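Local coordinates for protein walker-Type ATPase (Pyrococcus abyssi, PDB 2QEN) that probably binds and hydrolyses ATP as a Walker-type P-loop ATPase, here holding ADP and magnesium, though its cellular role is unknown, at residues 58-63 and 132-137; 70-75 and 138-143. The protein carries 1 engineered substitution. One frame throughout, in Å; residues are numbered along the deposited sequence.

Interaction 1. Residues 58-63 and 132-137; sequences ILIDCR and VAFDEA
Ile58, Ile60 and Cys62 alternate with Ala133 and Asp135 in a run of parallel-strand hydrogen bonds, which joins the edge strand 57-61 to strand 130-135 in the five-stranded parallel sheet of a P-loop NTPase core. Ile58 O takes the amide of Ala133, Ala133 O takes Ile60 N at 2.7 Å, nearly straight at 177°, and Ile60 O takes Asp135 N. The last bond, from Cys62 N to Asp135 O at 3.0 Å, continues the pattern onto the first turn of helix 62-67.

On the face carrying Ile58, Ile60, Val132 and Phe134, the contact is apolar. Ile60 runs alongside Phe134, its CD1 in an off-centre CH-pi contact 4.2 Å from the ring centroid, while the same methyl lies against Val132 CG1. The sulfur of Cys62 meets that ring differently, in its plane at the edge, because chi1 of -59° sets SG beside its own backbone N and turned to the neighbouring strand. The rings of Phe155 and Phe134 meet edge-to-face. Without the ring, as with an alanine here, Ile60 CD1 and Cys62 SG would probably lose their common aromatic partner, and a gap would open beside Phe155 and Leu140.

The other face belongs to the nucleotide side. Here Leu59 CD1 rests on Asp135 CB at 3.6 Å and on the methyl of Ala133, with helix 44-54, which begins at the P-loop Lys44, packed over them. Asp135, ending the strand, and Glu136 just after it belong to the magnesium site, though the modelled ion stays about 4 Å from the Glu136 side chain. Thr170 and Ser45 hold the two carboxylate oxygens of Asp135, and Ser172 and Gln138 those of Glu136. Asp61, N-cap of helix 62-67, gives OD1 to the amide of Glu64, and a water donates to Asp135 OD2 at 2.7 Å and, weakly, to Asp61 OD2.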
loop_
_atom_site.group_PDB
_atom_site.type_symbol
_atom_site.label_atom_id
_atom_site.label_comp_id
_atom_site.label_asym_id
_atom_site.label_seq_id
_atom_site.Cartn_x
_atom_site.Cartn_y
_atom_site.Cartn_z
ATOM N N ILE A 58 11.324 3.543 -11.174
ATOM C CA ILE A 58 10.018 4.135 -11.443
ATOM C C ILE A 58 8.925 3.504 -10.580
ATOM O O ILE A 58 8.993 2.321 -10.221
ATOM C CB ILE A 58 9.624 4.045 -12.951
ATOM C CG1 ILE A 58 9.769 2.607 -13.467
ATOM C CG2 ILE A 58 10.430 5.044 -13.760
ATOM C CD1 ILE A 58 9.479 2.451 -14.960
ATOM N N LEU A 59 7.930 4.311 -10.236
ATOM C CA LEU A 59 6.807 3.851 -9.428
ATOM C C LEU A 59 5.536 3.929 -10.268
ATOM O O LEU A 59 5.141 5.010 -10.728
ATOM C CB LEU A 59 6.688 4.673 -8.122
ATOM C CG LEU A 59 5.601 4.355 -7.077
ATOM C CD1 LEU A 59 5.565 2.885 -6.810
ATOM C CD2 LEU A 59 5.856 5.091 -5.735
ATOM N N ILE A 60 4.914 2.769 -10.475
ATOM C CA ILE A 60 3.642 2.683 -11.193
ATOM C C ILE A 60 2.495 2.455 -10.207
ATOM O O ILE A 60 2.458 1.440 -9.521
ATOM C CB ILE A 60 3.670 1.561 -12.245
ATOM C CG1 ILE A 60 4.791 1.824 -13.261
ATOM C CG2 ILE A 60 2.312 1.461 -12.984
ATOM C CD1 ILE A 60 5.452 0.592 -13.747
ATOM N N ASP A 61 1.570 3.413 -10.153
ATOM C CA ASP A 61 0.381 3.343 -9.305
ATOM C C ASP A 61 -0.713 2.507 -9.996
ATOM O O ASP A 61 -1.442 2.998 -10.867
ATOM C CB ASP A 61 -0.133 4.755 -8.976
ATOM C CG ASP A 61 -1.146 4.765 -7.820
ATOM O OD1 ASP A 61 -1.889 3.770 -7.639
ATOM O OD2 ASP A 61 -1.199 5.773 -7.081
ATOM N N CYS A 62 -0.792 1.239 -9.590
ATOM C CA CYS A 62 -1.717 0.260 -10.158
ATOM C C CYS A 62 -3.177 0.548 -9.809
ATOM O O CYS A 62 -4.075 0.249 -10.601
ATOM C CB CYS A 62 -1.326 -1.153 -9.711
ATOM S SG CYS A 62 0.358 -1.612 -10.214
ATOM N N ARG A 63 -3.417 1.126 -8.631
ATOM C CA ARG A 63 -4.769 1.519 -8.250
ATOM C C ARG A 63 -5.298 2.652 -9.145
ATOM O O ARG A 63 -6.426 2.576 -9.653
ATOM C CB ARG A 63 -4.837 1.889 -6.758
ATOM C CG ARG A 63 -6.198 2.432 -6.324
ATOM C CD ARG A 63 -6.588 1.862 -4.985
ATOM N NE ARG A 63 -7.595 2.650 -4.272
ATOM C CZ ARG A 63 -8.912 2.603 -4.485
ATOM N NH1 ARG A 63 -9.429 1.830 -5.439
ATOM N NH2 ARG A 63 -9.710 3.361 -3.745
ATOM N N VAL A 132 11.860 -1.260 -10.979
ATOM C CA VAL A 132 10.480 -1.023 -11.396
ATOM C C VAL A 132 9.586 -1.402 -10.238
ATOM O O VAL A 132 9.590 -2.545 -9.803
ATOM C CB VAL A 132 10.070 -1.837 -12.658
ATOM C CG1 VAL A 132 8.612 -1.506 -13.062
ATOM C CG2 VAL A 132 11.015 -1.553 -13.797
ATOM N N ALA A 133 8.852 -0.422 -9.714
ATOM C CA ALA A 133 7.945 -0.647 -8.586
ATOM C C ALA A 133 6.476 -0.505 -8.973
ATOM O O ALA A 133 6.071 0.464 -9.610
ATOM C CB ALA A 133 8.284 0.271 -7.436
ATOM N N PHE A 134 5.694 -1.502 -8.587
ATOM C CA PHE A 134 4.259 -1.506 -8.795
ATOM C C PHE A 134 3.564 -1.287 -7.443
ATOM O O PHE A 134 3.585 -2.149 -6.565
ATOM C CB PHE A 134 3.822 -2.828 -9.443
ATOM C CG PHE A 134 4.336 -3.026 -10.854
ATOM C CD1 PHE A 134 5.574 -3.625 -11.086
ATOM C CD2 PHE A 134 3.576 -2.621 -11.951
ATOM C CE1 PHE A 134 6.057 -3.813 -12.375
ATOM C CE2 PHE A 134 4.050 -2.811 -13.271
ATOM C CZ PHE A 134 5.289 -3.407 -13.479
ATOM N N ASP A 135 2.960 -0.119 -7.279
ATOM C CA ASP A 135 2.281 0.216 -6.039
ATOM C C ASP A 135 0.878 -0.342 -6.066
ATOM O O ASP A 135 0.124 -0.072 -6.998
ATOM C CB ASP A 135 2.249 1.737 -5.828
ATOM C CG ASP A 135 2.403 2.128 -4.361
ATOM O OD1 ASP A 135 2.380 1.228 -3.460
ATOM O OD2 ASP A 135 2.576 3.342 -4.111
ATOM N N GLU A 136 0.547 -1.142 -5.051
ATOM C CA GLU A 136 -0.745 -1.841 -4.955
ATOM C C GLU A 136 -0.939 -2.769 -6.157
ATOM O O GLU A 136 -1.965 -2.724 -6.863
ATOM C CB GLU A 136 -1.925 -0.860 -4.790
ATOM C CG GLU A 136 -1.849 0.111 -3.589
ATOM C CD GLU A 136 -1.974 -0.549 -2.213
ATOM O OE1 GLU A 136 -2.401 -1.723 -2.121
ATOM O OE2 GLU A 136 -1.642 0.123 -1.203
ATOM N N ALA A 137 0.042 -3.648 -6.331
ATOM C CA ALA A 137 0.150 -4.535 -7.481
ATOM C C ALA A 137 -0.962 -5.596 -7.564
ATOM O O ALA A 137 -1.136 -6.246 -8.600
ATOM C CB ALA A 137 1.537 -5.188 -7.495
HETATM O O HOH W 1 1.933 5.267 -5.908
#

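Interaction 2. Residues 70-75 and 138-143; sequences GHITRE and QYLRFY
With chi1 at 177°, Tyr143 extends its ring away from its own backbone N and along residues 72-74, while Ile72, chi1 -51°, turns CG1 back beside its N and sends CD1 toward the 3-10 turn 138-141. The two side chains cross at about a right angle, Ile72 CG2 lying 3.8 Å from Tyr143 CD2. At its far end the ring brings OH to 3.2 Å from Arg74 CB, beside the first turn of helix 74-84. Ile72 CD1 also touches Tyr139 O at 3.6 Å and lies near the methyl CD2 of Leu140.

A single backbone bridge pairs Ile72 with Tyr143. Its hydrogen bond runs from Ile72 N to Phe142 O at 2.9 Å, with the donor tilted 34° from the carbonyl plane, and His71 CD2 approaches the same oxygen. The His71 imidazole gives NE2 to Gly144 O, tying it to the chain just past Tyr143. Thr73 N-caps helix 74-84, its OG1 bonded to Glu76 N, and the Arg74 guanidinium turns to the carbonyl of Arg109.

The chemistry implies a join made at Ile72, whose backbone bonds to Phe142 O and also to Gly144 and whose buried side chain packs against Tyr143 and Leu140, without any salt bridge between the segments.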
loop_
_atom_site.group_PDB
_atom_site.type_symbol
_atom_site.label_atom_id
_atom_site.label_comp_id
_atom_site.label_asym_id
_atom_site.label_seq_id
_atom_site.Cartn_x
_atom_site.Cartn_y
_atom_site.Cartn_z
ATOM N N GLY A 70 -12.061 0.298 -14.227
ATOM C CA GLY A 70 -12.091 -0.956 -13.472
ATOM C C GLY A 70 -11.346 -2.064 -14.201
ATOM O O GLY A 70 -11.692 -3.243 -14.080
ATOM N N HIS A 71 -10.310 -1.675 -14.946
ATOM C CA HIS A 71 -9.640 -2.545 -15.911
ATOM C C HIS A 71 -8.374 -1.848 -16.395
ATOM O O HIS A 71 -8.334 -0.616 -16.438
ATOM C CB HIS A 71 -10.581 -2.825 -17.097
ATOM C CG HIS A 71 -10.019 -3.774 -18.109
ATOM N ND1 HIS A 71 -9.710 -3.388 -19.395
ATOM C CD2 HIS A 71 -9.697 -5.087 -18.022
ATOM C CE1 HIS A 71 -9.217 -4.422 -20.055
ATOM N NE2 HIS A 71 -9.202 -5.465 -19.244
ATOM N N ILE A 72 -7.345 -2.629 -16.739
ATOM C CA ILE A 72 -6.088 -2.094 -17.290
ATOM C C ILE A 72 -5.703 -2.828 -18.575
ATOM O O ILE A 72 -5.643 -4.063 -18.606
ATOM C CB ILE A 72 -4.885 -2.209 -16.281
ATOM C CG1 ILE A 72 -5.241 -1.632 -14.899
ATOM C CG2 ILE A 72 -3.640 -1.533 -16.851
ATOM C CD1 ILE A 72 -4.450 -2.229 -13.735
ATOM N N THR A 73 -5.422 -2.066 -19.630
ATOM C CA THR A 73 -4.958 -2.646 -20.892
ATOM C C THR A 73 -3.444 -2.514 -21.001
ATOM O O THR A 73 -2.835 -1.725 -20.271
ATOM C CB THR A 73 -5.593 -1.963 -22.124
ATOM O OG1 THR A 73 -5.102 -0.621 -22.241
ATOM C CG2 THR A 73 -7.120 -1.956 -22.026
ATOM N N ARG A 74 -2.860 -3.297 -21.913
ATOM C CA ARG A 74 -1.446 -3.216 -22.288
ATOM C C ARG A 74 -1.032 -1.797 -22.701
ATOM O O ARG A 74 -0.039 -1.264 -22.205
ATOM C CB ARG A 74 -1.160 -4.205 -23.424
ATOM C CG ARG A 74 0.317 -4.337 -23.832
ATOM C CD ARG A 74 0.499 -5.212 -25.093
ATOM N NE ARG A 74 -0.350 -4.803 -26.219
ATOM C CZ ARG A 74 -0.024 -3.883 -27.131
ATOM N NH1 ARG A 74 1.135 -3.239 -27.062
ATOM N NH2 ARG A 74 -0.866 -3.595 -28.116
ATOM N N GLU A 75 -1.801 -1.182 -23.590
ATOM C CA GLU A 75 -1.500 0.165 -24.065
ATOM C C GLU A 75 -1.433 1.203 -22.937
ATOM O O GLU A 75 -0.535 2.042 -22.919
ATOM C CB GLU A 75 -2.502 0.592 -25.133
ATOM C CG GLU A 75 -2.268 1.992 -25.654
ATOM C CD GLU A 75 -3.089 2.312 -26.882
ATOM O OE1 GLU A 75 -3.643 1.370 -27.495
ATOM O OE2 GLU A 75 -3.173 3.508 -27.240
ATOM N N GLN A 138 -1.734 -5.757 -6.491
ATOM C CA GLN A 138 -2.868 -6.686 -6.521
ATOM C C GLN A 138 -3.935 -6.248 -7.536
ATOM O O GLN A 138 -4.743 -7.072 -7.984
ATOM C CB GLN A 138 -3.476 -6.908 -5.119
ATOM C CG GLN A 138 -4.253 -5.731 -4.549
ATOM C CD GLN A 138 -3.380 -4.746 -3.780
ATOM O OE1 GLN A 138 -2.154 -4.826 -3.803
ATOM N NE2 GLN A 138 -4.021 -3.812 -3.093
ATOM N N TYR A 139 -3.935 -4.961 -7.901
ATOM C CA TYR A 139 -4.859 -4.470 -8.921
ATOM C C TYR A 139 -4.487 -4.899 -10.336
ATOM O O TYR A 139 -5.252 -4.687 -11.270
ATOM C CB TYR A 139 -5.016 -2.950 -8.853
ATOM C CG TYR A 139 -5.813 -2.478 -7.653
ATOM C CD1 TYR A 139 -7.196 -2.429 -7.691
ATOM C CD2 TYR A 139 -5.168 -2.078 -6.487
ATOM C CE1 TYR A 139 -7.941 -1.992 -6.581
ATOM C CE2 TYR A 139 -5.894 -1.637 -5.373
ATOM C CZ TYR A 139 -7.278 -1.592 -5.434
ATOM O OH TYR A 139 -7.998 -1.177 -4.339
ATOM N N LEU A 140 -3.324 -5.511 -10.489
ATOM C CA LEU A 140 -2.895 -6.011 -11.794
ATOM C C LEU A 140 -3.671 -7.264 -12.193
ATOM O O LEU A 140 -3.593 -7.698 -13.341
ATOM C CB LEU A 140 -1.377 -6.252 -11.832
ATOM C CG LEU A 140 -0.494 -4.998 -11.657
ATOM C CD1 LEU A 140 1.015 -5.369 -11.583
ATOM C CD2 LEU A 140 -0.750 -3.921 -12.749
ATOM N N ARG A 141 -4.439 -7.819 -11.255
ATOM C CA ARG A 141 -5.366 -8.913 -11.555
ATOM C C ARG A 141 -6.499 -8.431 -12.463
ATOM O O ARG A 141 -7.187 -9.235 -13.088
ATOM C CB ARG A 141 -5.898 -9.582 -10.270
ATOM C CG ARG A 141 -6.947 -8.810 -9.470
ATOM C CD ARG A 141 -7.256 -9.547 -8.170
ATOM N NE ARG A 141 -8.405 -9.011 -7.425
ATOM C CZ ARG A 141 -8.364 -7.947 -6.617
ATOM N NH1 ARG A 141 -7.229 -7.266 -6.455
ATOM N NH2 ARG A 141 -9.466 -7.551 -5.970
ATOM N N PHE A 142 -6.654 -7.112 -12.555
ATOM C CA PHE A 142 -7.638 -6.491 -13.447
ATOM C C PHE A 142 -7.005 -6.041 -14.782
ATOM O O PHE A 142 -7.599 -5.275 -15.546
ATOM C CB PHE A 142 -8.329 -5.324 -12.746
ATOM C CG PHE A 142 -9.110 -5.729 -11.524
ATOM C CD1 PHE A 142 -10.323 -6.420 -11.646
ATOM C CD2 PHE A 142 -8.645 -5.414 -10.256
ATOM C CE1 PHE A 142 -11.059 -6.797 -10.513
ATOM C CE2 PHE A 142 -9.375 -5.771 -9.113
ATOM C CZ PHE A 142 -10.589 -6.474 -9.245
ATOM N N TYR A 143 -5.793 -6.522 -15.036
ATOM C CA TYR A 143 -5.112 -6.314 -16.306
ATOM C C TYR A 143 -5.530 -7.384 -17.320
ATOM O O TYR A 143 -5.583 -8.576 -16.989
ATOM C CB TYR A 143 -3.602 -6.358 -16.082
ATOM C CG TYR A 143 -2.774 -6.235 -17.332
ATOM C CD1 TYR A 143 -2.486 -7.356 -18.123
ATOM C CD2 TYR A 143 -2.256 -5.004 -17.718
ATOM C CE1 TYR A 143 -1.716 -7.240 -19.277
ATOM C CE2 TYR A 143 -1.483 -4.878 -18.859
ATOM C CZ TYR A 143 -1.216 -5.994 -19.633
ATOM O OH TYR A 143 -0.443 -5.847 -20.759
#

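Overall arrangement
Interaction 1 is sheet core, mostly buried and regular, with four backbone bonds between parallel strands; interaction 2 is only partly buried, lies farther from the chain centre, and joins largely non-regular chain, with a single backbone bond between its two segments. Both couple the same two parts of the chain: strand 57-61 leads through helix 62-67 into residues 70-75, and strand 130-135 leads straight into the turn 138-143. Leu140 bridges them, its CD2 3.6 Å from Cys62 SG and its CD1 packed on Phe134, and Tyr139 lies against Arg63. Both pack apolar groups, but interaction 1 also carries acidic magnesium-site residues at its strand end.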